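Local coordinates for UDP-N-acetylglucosamine 2-epimerase (Listeria monocytogenes, PDB 3OT5), which probably catalyses the reversible epimerisation at C2 of the sugar that interconverts UDP-N-acetylglucosamine and UDP-N-acetylmannosamine, at residues A[28-33]-A[117-122]; A[32-37]-A[59-64]; A[225-230]-A[304-309]; A[323-328]-A[339-344]. One frame throughout, in Å; residues are numbered along the deposited sequence.

Overall arrangement
The four contacts fall into two pairs, one in each parallel sheet of a two-sheet Rossmann-type chain. Contact 1 and contact 2 share Ser32 and Ile33 and put strands 117-121 and 57-63 beside strand 28-34; the centres of the two contacts are about 8 Å apart. Contact 3 and contact 4, with centres about 10 Å apart and later in the chain, belong to the second sheet, where strands 302-307 and 323-325 are neighbours. The pairs lie on opposite sides of the chain's centre; contacts 2 and 3 have centres about 31 Å apart and nearest atoms about 10 Å apart. Two such domains facing each other are the layout of the UDP-N-acetylglucosamine 2-epimerase family, whose active site lies in the cleft between them.

Contact 1 (A[28-33]-A[117-122]); sequences IKVMSI and IVLVHG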
# COMPACT_ATOMS: atom_id res chain seq x y z
N ILE A 28 22.71 1.17 15.86
CA ILE A 28 22.35 0.17 14.87
C ILE A 28 22.16 1.01 13.61
O ILE A 28 21.23 1.82 13.54
CB ILE A 28 21.04 -0.55 15.22
CG1 ILE A 28 21.18 -1.24 16.58
CG2 ILE A 28 20.69 -1.56 14.12
CD1 ILE A 28 19.91 -1.95 17.04
N LYS A 29 23.06 0.86 12.64
CA LYS A 29 22.95 1.64 11.42
C LYS A 29 22.06 0.91 10.45
O LYS A 29 22.40 -0.15 9.97
CB LYS A 29 24.33 1.92 10.81
CG LYS A 29 24.25 2.81 9.57
CD LYS A 29 25.62 3.29 9.14
CE LYS A 29 25.52 4.34 8.04
NZ LYS A 29 26.85 4.86 7.65
N VAL A 30 20.89 1.49 10.19
CA VAL A 30 19.90 0.91 9.28
C VAL A 30 19.84 1.69 7.98
O VAL A 30 19.63 2.91 7.99
CB VAL A 30 18.51 0.94 9.87
CG1 VAL A 30 17.51 0.29 8.88
CG2 VAL A 30 18.47 0.25 11.22
N MET A 31 20.03 0.99 6.88
CA MET A 31 19.98 1.57 5.56
C MET A 31 18.68 1.15 4.94
O MET A 31 18.47 -0.02 4.70
CB MET A 31 21.16 1.07 4.72
CG MET A 31 21.14 1.60 3.32
SD MET A 31 22.55 1.06 2.35
CE MET A 31 23.88 1.85 3.25
N SER A 32 17.80 2.11 4.68
CA SER A 32 16.50 1.84 4.07
C SER A 32 16.56 2.22 2.62
O SER A 32 16.89 3.36 2.27
CB SER A 32 15.41 2.62 4.79
OG SER A 32 15.34 2.19 6.14
N ILE A 33 16.25 1.26 1.77
CA ILE A 33 16.30 1.48 0.35
C ILE A 33 14.91 1.53 -0.26
O ILE A 33 14.10 0.63 -0.04
CB ILE A 33 17.05 0.34 -0.35
CG1 ILE A 33 18.44 0.16 0.26
CG2 ILE A 33 17.16 0.62 -1.85
CD1 ILE A 33 19.21 -0.97 -0.35
N ILE A 117 22.36 -3.19 8.93
CA ILE A 117 21.24 -3.85 8.32
C ILE A 117 20.68 -3.01 7.23
O ILE A 117 20.64 -1.79 7.32
CB ILE A 117 20.15 -4.18 9.36
CG1 ILE A 117 18.99 -4.96 8.72
CG2 ILE A 117 19.62 -2.91 10.03
CD1 ILE A 117 17.96 -5.41 9.73
N VAL A 118 20.26 -3.68 6.17
CA VAL A 118 19.68 -3.02 5.03
C VAL A 118 18.24 -3.49 4.95
O VAL A 118 17.97 -4.69 5.08
CB VAL A 118 20.41 -3.38 3.75
CG1 VAL A 118 19.76 -2.64 2.56
CG2 VAL A 118 21.86 -3.01 3.87
N LEU A 119 17.33 -2.54 4.74
CA LEU A 119 15.92 -2.87 4.63
C LEU A 119 15.45 -2.60 3.23
O LEU A 119 15.60 -1.48 2.71
CB LEU A 119 15.06 -2.08 5.62
CG LEU A 119 15.43 -2.23 7.09
CD1 LEU A 119 14.57 -1.30 7.94
CD2 LEU A 119 15.30 -3.69 7.52
N VAL A 120 14.91 -3.64 2.61
CA VAL A 120 14.36 -3.56 1.27
C VAL A 120 12.88 -3.85 1.42
O VAL A 120 12.44 -4.52 2.39
CB VAL A 120 15.05 -4.53 0.29
CG1 VAL A 120 16.61 -4.21 0.20
CG2 VAL A 120 14.83 -5.95 0.71
N HIS A 121 12.10 -3.33 0.50
CA HIS A 121 10.68 -3.49 0.58
C HIS A 121 10.05 -4.26 -0.55
O HIS A 121 10.39 -4.11 -1.73
CB HIS A 121 10.02 -2.11 0.60
CG HIS A 121 8.53 -2.17 0.72
ND1 HIS A 121 7.72 -2.52 -0.33
CD2 HIS A 121 7.71 -1.95 1.78
CE1 HIS A 121 6.46 -2.52 0.07
NE2 HIS A 121 6.43 -2.17 1.34
N GLY A 122 9.08 -5.08 -0.16
CA GLY A 122 8.27 -5.83 -1.10
C GLY A 122 8.89 -6.62 -2.22
O GLY A 122 9.86 -7.36 -2.04
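Strands 28-33 and 117-121 run parallel at 24° to one another, joined by alternating backbone hydrogen bonds in which Met31 gives its N-H to Ile117 O (2.9 Å) and takes that of Leu119 on its own O (2.8 Å). Lys29 O and Ile33 N extend the ladder at its two ends, toward Ile117 N and Leu119 O. On the face carrying Val30, Ser32, Ile117 and Leu119, Val30 spreads its two methyls over two partners. CG2 lies alongside CG2 of Ile117 at 3.6 Å, the two side chains pointing the same way, whereas CG1, anti to the backbone N (chi1 -179°), meets Leu119 CD1 closely at 3.5 Å. Through the other face Ile33 extends CD1 against Val118 CG1, a tight 3.4 Å, and more loosely toward Val120 CG1. Helix 37-51 lies over the first face, with Leu50 on Val30 and Leu46 on Leu119; helix 125-136 lies over the second, where Ala130 touches both Ile33 and Val120. The polar end of Lys29 turns off to a salt bridge with Glu113. The peptide groups thus pair off within the ladder, while mostly aliphatic side chains, Ser32 being the exception on the Val30 face, suit both faces to packing under helices.

Contact 2 (A[32-37]-A[59-64]); sequences SIFGTR and STVVIT
Phe34 and Val61 make the closest side-chain contact between segments 32-37 and 59-64: the ring atom CZ comes to 3.3 Å from Val61 CG1, with CE2 a little farther from the same methyl. The methyl approaches the ring obliquely. What brings the ring there is chi1 of 42°, which sets CG between the backbone N and the carbonyl carbon and swings the ring back along its own strand toward Val61, although Ile63 is the residue directly across from Phe34. Near the start of the pairing a water bridges two hydroxyls, 2.7 Å from Ser32 OG and 2.6 Å from Ser59 OG, and makes a weak bond to Thr60 O. At the far end Thr64 OG1 lies 3.9 Å from Ile33 CG2, buried and with no hydrogen-bonding partner in the model.

These side chains are held in place by a parallel ladder, the strands inclined at 19°. Ser32 N bonds to Thr60 O, and Val62 N to Ser32 O is almost straight (3.0 Å, 179° at the hydrogen). Phe34 N to Val62 O and Thr64 N to Phe34 O (3.1 Å) carry the ladder on to Thr64. Past Gly35, Thr36 takes the N-cap position of helix 37-51, its OG1 in a weak bond to Glu39 N.

That helix is the crossover of a beta-alpha-beta unit joining strands 28-34 and 57-63. Its Met43 packs on Phe34 and its Val47 on Val61, with Leu75 of helix 72-77 also touching Phe34; on the opposite face Ile106 of helix 95-113 lies against Ile33 and Val62.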
# COMPACT_ATOMS: atom_id res chain seq x y z
N SER A 32 17.80 2.11 4.68
CA SER A 32 16.50 1.84 4.07
C SER A 32 16.56 2.22 2.62
O SER A 32 16.89 3.36 2.27
CB SER A 32 15.41 2.62 4.79
OG SER A 32 15.34 2.19 6.14
N ILE A 33 16.25 1.26 1.77
CA ILE A 33 16.30 1.48 0.35
C ILE A 33 14.91 1.53 -0.26
O ILE A 33 14.10 0.63 -0.04
CB ILE A 33 17.05 0.34 -0.35
CG1 ILE A 33 18.44 0.16 0.26
CG2 ILE A 33 17.16 0.62 -1.85
CD1 ILE A 33 19.21 -0.97 -0.35
N PHE A 34 14.63 2.58 -1.01
CA PHE A 34 13.37 2.66 -1.74
C PHE A 34 13.58 3.28 -3.12
O PHE A 34 14.37 4.21 -3.30
CB PHE A 34 12.19 3.23 -0.94
CG PHE A 34 12.51 4.42 -0.08
CD1 PHE A 34 12.37 5.70 -0.56
CD2 PHE A 34 12.87 4.24 1.24
CE1 PHE A 34 12.62 6.78 0.25
CE2 PHE A 34 13.12 5.31 2.06
CZ PHE A 34 13.00 6.59 1.56
N GLY A 35 12.89 2.70 -4.10
CA GLY A 35 13.03 3.12 -5.48
C GLY A 35 11.80 3.55 -6.24
O GLY A 35 11.90 3.85 -7.41
N THR A 36 10.63 3.56 -5.60
CA THR A 36 9.40 4.01 -6.25
C THR A 36 8.59 4.84 -5.26
O THR A 36 8.87 4.82 -4.07
CB THR A 36 8.53 2.85 -6.79
OG1 THR A 36 8.08 2.03 -5.70
CG2 THR A 36 9.30 2.00 -7.78
N ARG A 37 7.59 5.56 -5.76
CA ARG A 37 6.76 6.40 -4.91
C ARG A 37 6.00 5.53 -3.90
O ARG A 37 6.00 5.84 -2.72
CB ARG A 37 5.80 7.27 -5.74
CG ARG A 37 5.21 8.46 -4.95
CD ARG A 37 4.09 9.22 -5.69
NE ARG A 37 2.86 8.43 -5.78
CZ ARG A 37 1.72 8.84 -6.34
NH1 ARG A 37 0.66 8.04 -6.37
NH2 ARG A 37 1.63 10.06 -6.89
N SER A 59 19.94 6.28 10.84
CA SER A 59 19.17 6.02 9.63
C SER A 59 19.83 6.54 8.36
O SER A 59 20.11 7.71 8.25
CB SER A 59 17.78 6.64 9.76
OG SER A 59 17.00 6.36 8.61
N THR A 60 20.10 5.65 7.41
CA THR A 60 20.68 6.05 6.13
C THR A 60 19.64 5.72 5.07
O THR A 60 19.27 4.57 4.88
CB THR A 60 21.99 5.33 5.79
OG1 THR A 60 22.97 5.58 6.81
CG2 THR A 60 22.56 5.83 4.45
N VAL A 61 19.14 6.74 4.39
CA VAL A 61 18.15 6.55 3.35
C VAL A 61 18.81 6.65 1.99
O VAL A 61 19.47 7.66 1.68
CB VAL A 61 17.04 7.57 3.45
CG1 VAL A 61 16.15 7.51 2.21
CG2 VAL A 61 16.24 7.35 4.75
N VAL A 62 18.62 5.60 1.20
CA VAL A 62 19.18 5.49 -0.12
C VAL A 62 18.06 5.40 -1.15
O VAL A 62 17.20 4.51 -1.08
CB VAL A 62 20.04 4.20 -0.23
CG1 VAL A 62 20.68 4.11 -1.61
CG2 VAL A 62 21.10 4.16 0.87
N ILE A 63 18.07 6.32 -2.11
CA ILE A 63 17.08 6.34 -3.16
C ILE A 63 17.65 5.73 -4.44
O ILE A 63 18.80 5.99 -4.81
CB ILE A 63 16.61 7.77 -3.48
CG1 ILE A 63 16.08 8.46 -2.23
CG2 ILE A 63 15.54 7.75 -4.55
CD1 ILE A 63 15.58 9.87 -2.51
N THR A 64 16.83 4.92 -5.09
CA THR A 64 17.17 4.25 -6.34
C THR A 64 15.93 4.27 -7.23
O THR A 64 15.36 3.22 -7.54
CB THR A 64 17.58 2.77 -6.12
OG1 THR A 64 16.55 2.09 -5.40
CG2 THR A 64 18.88 2.67 -5.33
O HOH W 1 16.95 4.09 7.25

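Contact 3 (A[225-230]-A[304-309]); sequences RLILMT and LVFTDS
In the second Rossmann-like domain strand 225-229, the first of this sheet along the chain, pairs in parallel with strand 302-307, and near the C-terminal ends of the strands Thr230 comes level with Thr307. There the two threonine side chains lie side by side, and Thr307 OG1 donates a hydrogen bond of 2.8 Å to Thr230 OG1. The same Thr307 oxygen accepts the backbone N-H of Ser309 (2.9 Å, 161°), closing an ST turn. One hydroxyl thus ties Thr230 to the first turn after strand 302-307, where Ser309, at the N-cap of helix 310-315, makes a weak bond to Val312 N.

Behind this polar end the ladder is regular: Leu228 N bonds to Leu304 O, Phe306 N to Leu228 O (2.9 Å) and Thr230 N to Phe306 O (3.0 Å). On the face carrying Ile227, Met229 and Phe306, the phenylalanine ring takes Ile227 CG2 at its edge, near the ring plane, 3.8 Å from CD2. That methyl is anti to the backbone N of Ile227 and also meets Leu304 CD1 at 3.8 Å. Met229 crosses the base of the same side chain, its CG 4.0 Å from Phe306 CB. On the reverse face Val305 CG2 rests 3.5 Å from Leu228 O.

The Asp308 carboxylate accepts from the backbone N of His232 and Arg233, in the loop after Thr230, and from the Asn236 side chain in helix 234-237. Helix 240-254 closes over Phe306 and Ile227 with Val248 and Ile251, while strands 258-263 and 323-325 flank the pair on either side.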
# COMPACT_ATOMS: atom_id res chain seq x y z
N ARG A 225 -22.95 12.39 1.75
CA ARG A 225 -22.08 11.24 1.92
C ARG A 225 -21.24 11.05 0.67
O ARG A 225 -21.76 10.82 -0.43
CB ARG A 225 -22.90 10.02 2.26
CG ARG A 225 -23.61 10.20 3.59
CD ARG A 225 -24.52 9.07 3.92
NE ARG A 225 -25.66 8.97 3.01
CZ ARG A 225 -26.53 7.98 3.05
NH1 ARG A 225 -26.39 7.01 3.96
NH2 ARG A 225 -27.53 7.94 2.19
N LEU A 226 -19.93 11.14 0.85
CA LEU A 226 -18.99 11.02 -0.23
C LEU A 226 -18.71 9.57 -0.62
O LEU A 226 -18.34 8.74 0.21
CB LEU A 226 -17.68 11.72 0.17
CG LEU A 226 -16.46 11.62 -0.77
CD1 LEU A 226 -16.80 12.09 -2.18
CD2 LEU A 226 -15.30 12.43 -0.21
N ILE A 227 -18.94 9.27 -1.90
CA ILE A 227 -18.65 7.97 -2.44
C ILE A 227 -17.46 8.18 -3.37
O ILE A 227 -17.50 9.04 -4.24
CB ILE A 227 -19.75 7.38 -3.27
CG1 ILE A 227 -21.01 7.16 -2.42
CG2 ILE A 227 -19.26 6.04 -3.87
CD1 ILE A 227 -22.18 6.68 -3.22
N LEU A 228 -16.42 7.41 -3.16
CA LEU A 228 -15.21 7.51 -3.97
C LEU A 228 -15.10 6.25 -4.80
O LEU A 228 -15.39 5.15 -4.31
CB LEU A 228 -14.01 7.67 -3.03
CG LEU A 228 -12.61 7.89 -3.58
CD1 LEU A 228 -12.53 9.12 -4.47
CD2 LEU A 228 -11.65 8.02 -2.39
N MET A 229 -14.72 6.39 -6.06
CA MET A 229 -14.57 5.25 -6.95
C MET A 229 -13.25 5.30 -7.73
O MET A 229 -12.83 6.36 -8.17
CB MET A 229 -15.70 5.18 -7.95
CG MET A 229 -15.57 4.02 -8.92
SD MET A 229 -16.87 3.99 -10.13
CE MET A 229 -16.31 2.62 -11.15
N THR A 230 -12.61 4.14 -7.88
CA THR A 230 -11.39 4.01 -8.67
C THR A 230 -11.38 2.61 -9.25
O THR A 230 -11.85 1.66 -8.62
CB THR A 230 -10.10 4.24 -7.86
OG1 THR A 230 -10.00 3.28 -6.80
CG2 THR A 230 -10.07 5.64 -7.28
N LEU A 304 -17.95 5.57 1.68
CA LEU A 304 -17.66 4.25 1.17
C LEU A 304 -16.83 4.42 -0.10
O LEU A 304 -16.81 5.48 -0.72
CB LEU A 304 -18.95 3.43 0.91
CG LEU A 304 -19.75 3.68 -0.37
CD1 LEU A 304 -19.03 3.01 -1.51
CD2 LEU A 304 -21.17 3.13 -0.28
N VAL A 305 -16.12 3.37 -0.46
CA VAL A 305 -15.27 3.42 -1.64
C VAL A 305 -15.41 2.16 -2.45
O VAL A 305 -15.51 1.07 -1.90
CB VAL A 305 -13.78 3.63 -1.24
CG1 VAL A 305 -13.35 2.61 -0.23
CG2 VAL A 305 -12.85 3.59 -2.49
N PHE A 306 -15.48 2.34 -3.76
CA PHE A 306 -15.53 1.24 -4.72
C PHE A 306 -14.16 1.23 -5.34
O PHE A 306 -13.73 2.24 -5.84
CB PHE A 306 -16.48 1.50 -5.89
CG PHE A 306 -17.94 1.42 -5.55
CD1 PHE A 306 -18.58 0.19 -5.49
CD2 PHE A 306 -18.70 2.58 -5.40
CE1 PHE A 306 -19.95 0.11 -5.23
CE2 PHE A 306 -20.06 2.51 -5.14
CZ PHE A 306 -20.69 1.27 -5.05
N THR A 307 -13.50 0.08 -5.36
CA THR A 307 -12.18 0.03 -5.93
C THR A 307 -11.79 -1.37 -6.32
O THR A 307 -12.42 -2.35 -5.91
CB THR A 307 -11.11 0.51 -4.90
OG1 THR A 307 -9.86 0.77 -5.55
CG2 THR A 307 -10.92 -0.51 -3.81
N ASP A 308 -10.80 -1.45 -7.19
CA ASP A 308 -10.21 -2.71 -7.55
C ASP A 308 -8.72 -2.62 -7.18
O ASP A 308 -7.91 -3.47 -7.58
CB ASP A 308 -10.42 -3.03 -9.03
CG ASP A 308 -9.74 -2.06 -9.95
OD1 ASP A 308 -9.00 -1.17 -9.46
OD2 ASP A 308 -9.92 -2.20 -11.18
N SER A 309 -8.35 -1.58 -6.43
CA SER A 309 -6.97 -1.38 -5.99
C SER A 309 -6.64 -2.17 -4.72
O SER A 309 -7.39 -2.16 -3.74
CB SER A 309 -6.70 0.09 -5.71
OG SER A 309 -5.45 0.24 -5.05

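Contact 4 (A[323-328]-A[339-344]); sequences VLVLRD and GTLKLI
Ile344 has CG1 between its backbone N and carbonyl carbon (chi1 69°), an orientation that carries CD1 over to the neighbouring strand, to Leu324 CB, 3.7 Å away, and close to Leu326 CD2. Leu343 instead sends CG anti to its N (chi1 -174°) and crosses Val325 obliquely, though the exact position of its CD1 methyl is doubtful. At the other end Leu341 lies side by side with Val323, CD2 pressed to 3.4 Å from Val323 CB, a tight carbon pair.

Val323-Val325 and Leu341-Leu343 are the strands of a short beta-alpha-beta crossover whose helix is 333-338, and strand 341-343 is one of the two outermost strands of this sheet within the chain. Parallel and 22° apart, they are joined by Lys342 N to Val323 O (2.9 Å), Val325 N to Lys342 O (2.7 Å) and Ile344 N to Val325 O (3.1 Å); the bond from Val323 N to Thr340 O is weak. Just after strand 323-325, the chain bends in an inverse gamma turn centred on Leu326.

Leu324 CD2 also lies along Lys342 CB at 3.8 Å, while the lysine chain continues extended, its NZ in weak, long ion pairs with Glu354 and Asp357. Glu354 and Leu358 of helix 348-360 touch Leu324, and Gln313 of helix 310-315 reaches Val325 and Leu341. Arg327 leads its guanidinium away to a salt bridge with Glu331.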
# COMPACT_ATOMS: atom_id res chain seq x y z
N VAL A 323 -15.17 -0.75 2.17
CA VAL A 323 -14.73 -0.91 0.80
C VAL A 323 -15.52 -1.96 0.02
O VAL A 323 -15.67 -3.09 0.47
CB VAL A 323 -13.22 -1.30 0.76
CG1 VAL A 323 -12.76 -1.49 -0.66
CG2 VAL A 323 -12.36 -0.25 1.46
N LEU A 324 -16.04 -1.58 -1.15
CA LEU A 324 -16.74 -2.51 -2.04
C LEU A 324 -15.74 -2.78 -3.16
O LEU A 324 -15.37 -1.87 -3.91
CB LEU A 324 -18.05 -1.93 -2.57
CG LEU A 324 -19.14 -1.64 -1.51
CD1 LEU A 324 -20.42 -1.13 -2.17
CD2 LEU A 324 -19.44 -2.88 -0.68
N VAL A 325 -15.27 -4.02 -3.24
CA VAL A 325 -14.24 -4.39 -4.21
C VAL A 325 -14.80 -4.83 -5.56
O VAL A 325 -15.54 -5.79 -5.66
CB VAL A 325 -13.31 -5.46 -3.62
CG1 VAL A 325 -12.20 -5.84 -4.62
CG2 VAL A 325 -12.72 -4.94 -2.31
N LEU A 326 -14.41 -4.09 -6.60
CA LEU A 326 -14.88 -4.32 -7.97
C LEU A 326 -14.05 -5.40 -8.65
O LEU A 326 -13.35 -5.14 -9.63
CB LEU A 326 -14.79 -3.02 -8.77
CG LEU A 326 -15.52 -1.83 -8.13
CD1 LEU A 326 -15.39 -0.57 -8.99
CD2 LEU A 326 -16.96 -2.16 -7.83
N ARG A 327 -14.13 -6.62 -8.11
CA ARG A 327 -13.37 -7.75 -8.64
C ARG A 327 -14.09 -9.07 -8.44
O ARG A 327 -14.90 -9.23 -7.52
CB ARG A 327 -12.01 -7.88 -7.94
CG ARG A 327 -11.12 -6.67 -8.00
CD ARG A 327 -9.72 -7.03 -7.57
NE ARG A 327 -9.17 -8.02 -8.48
CZ ARG A 327 -7.99 -8.62 -8.31
NH1 ARG A 327 -7.23 -8.33 -7.26
NH2 ARG A 327 -7.58 -9.51 -9.20
N ASP A 328 -13.76 -10.03 -9.30
CA ASP A 328 -14.33 -11.37 -9.24
C ASP A 328 -13.48 -12.26 -8.34
O ASP A 328 -13.96 -13.25 -7.79
CB ASP A 328 -14.38 -11.98 -10.63
CG ASP A 328 -15.37 -11.28 -11.54
OD1 ASP A 328 -15.13 -11.26 -12.77
OD2 ASP A 328 -16.38 -10.75 -11.03
N GLY A 339 -14.37 -8.42 7.37
CA GLY A 339 -15.58 -7.64 7.17
C GLY A 339 -15.32 -6.19 6.81
O GLY A 339 -16.25 -5.41 6.66
N THR A 340 -14.04 -5.83 6.67
CA THR A 340 -13.66 -4.48 6.29
C THR A 340 -13.87 -4.26 4.79
O THR A 340 -13.95 -3.11 4.34
CB THR A 340 -12.17 -4.22 6.57
OG1 THR A 340 -11.38 -5.14 5.82
CG2 THR A 340 -11.87 -4.37 8.06
N LEU A 341 -13.93 -5.36 4.05
CA LEU A 341 -14.08 -5.37 2.59
C LEU A 341 -15.20 -6.28 2.11
O LEU A 341 -15.49 -7.30 2.74
CB LEU A 341 -12.82 -5.97 1.96
CG LEU A 341 -11.42 -5.40 2.20
CD1 LEU A 341 -10.45 -6.23 1.42
CD2 LEU A 341 -11.31 -3.96 1.77
N LYS A 342 -15.79 -5.94 0.97
CA LYS A 342 -16.80 -6.79 0.36
C LYS A 342 -16.48 -7.01 -1.11
O LYS A 342 -16.36 -6.05 -1.88
CB LYS A 342 -18.22 -6.24 0.53
CG LYS A 342 -18.74 -6.37 1.95
CD LYS A 342 -20.27 -6.17 2.04
CE LYS A 342 -20.76 -6.40 3.47
NZ LYS A 342 -22.25 -6.37 3.60
N LEU A 343 -16.27 -8.27 -1.49
CA LEU A 343 -15.99 -8.60 -2.87
C LEU A 343 -17.35 -8.66 -3.56
O LEU A 343 -18.15 -9.55 -3.27
CB LEU A 343 -15.27 -9.94 -2.98
CG LEU A 343 -14.79 -10.34 -4.37
CD1 LEU A 343 -13.76 -9.34 -4.87
CD2 LEU A 343 -14.21 -11.72 -4.36
N ILE A 344 -17.61 -7.71 -4.45
CA ILE A 344 -18.90 -7.66 -5.12
C ILE A 344 -18.85 -7.77 -6.64
O ILE A 344 -19.88 -7.72 -7.30
CB ILE A 344 -19.64 -6.36 -4.77
CG1 ILE A 344 -18.94 -5.15 -5.39
CG2 ILE A 344 -19.73 -6.21 -3.27
CD1 ILE A 344 -19.71 -3.88 -5.22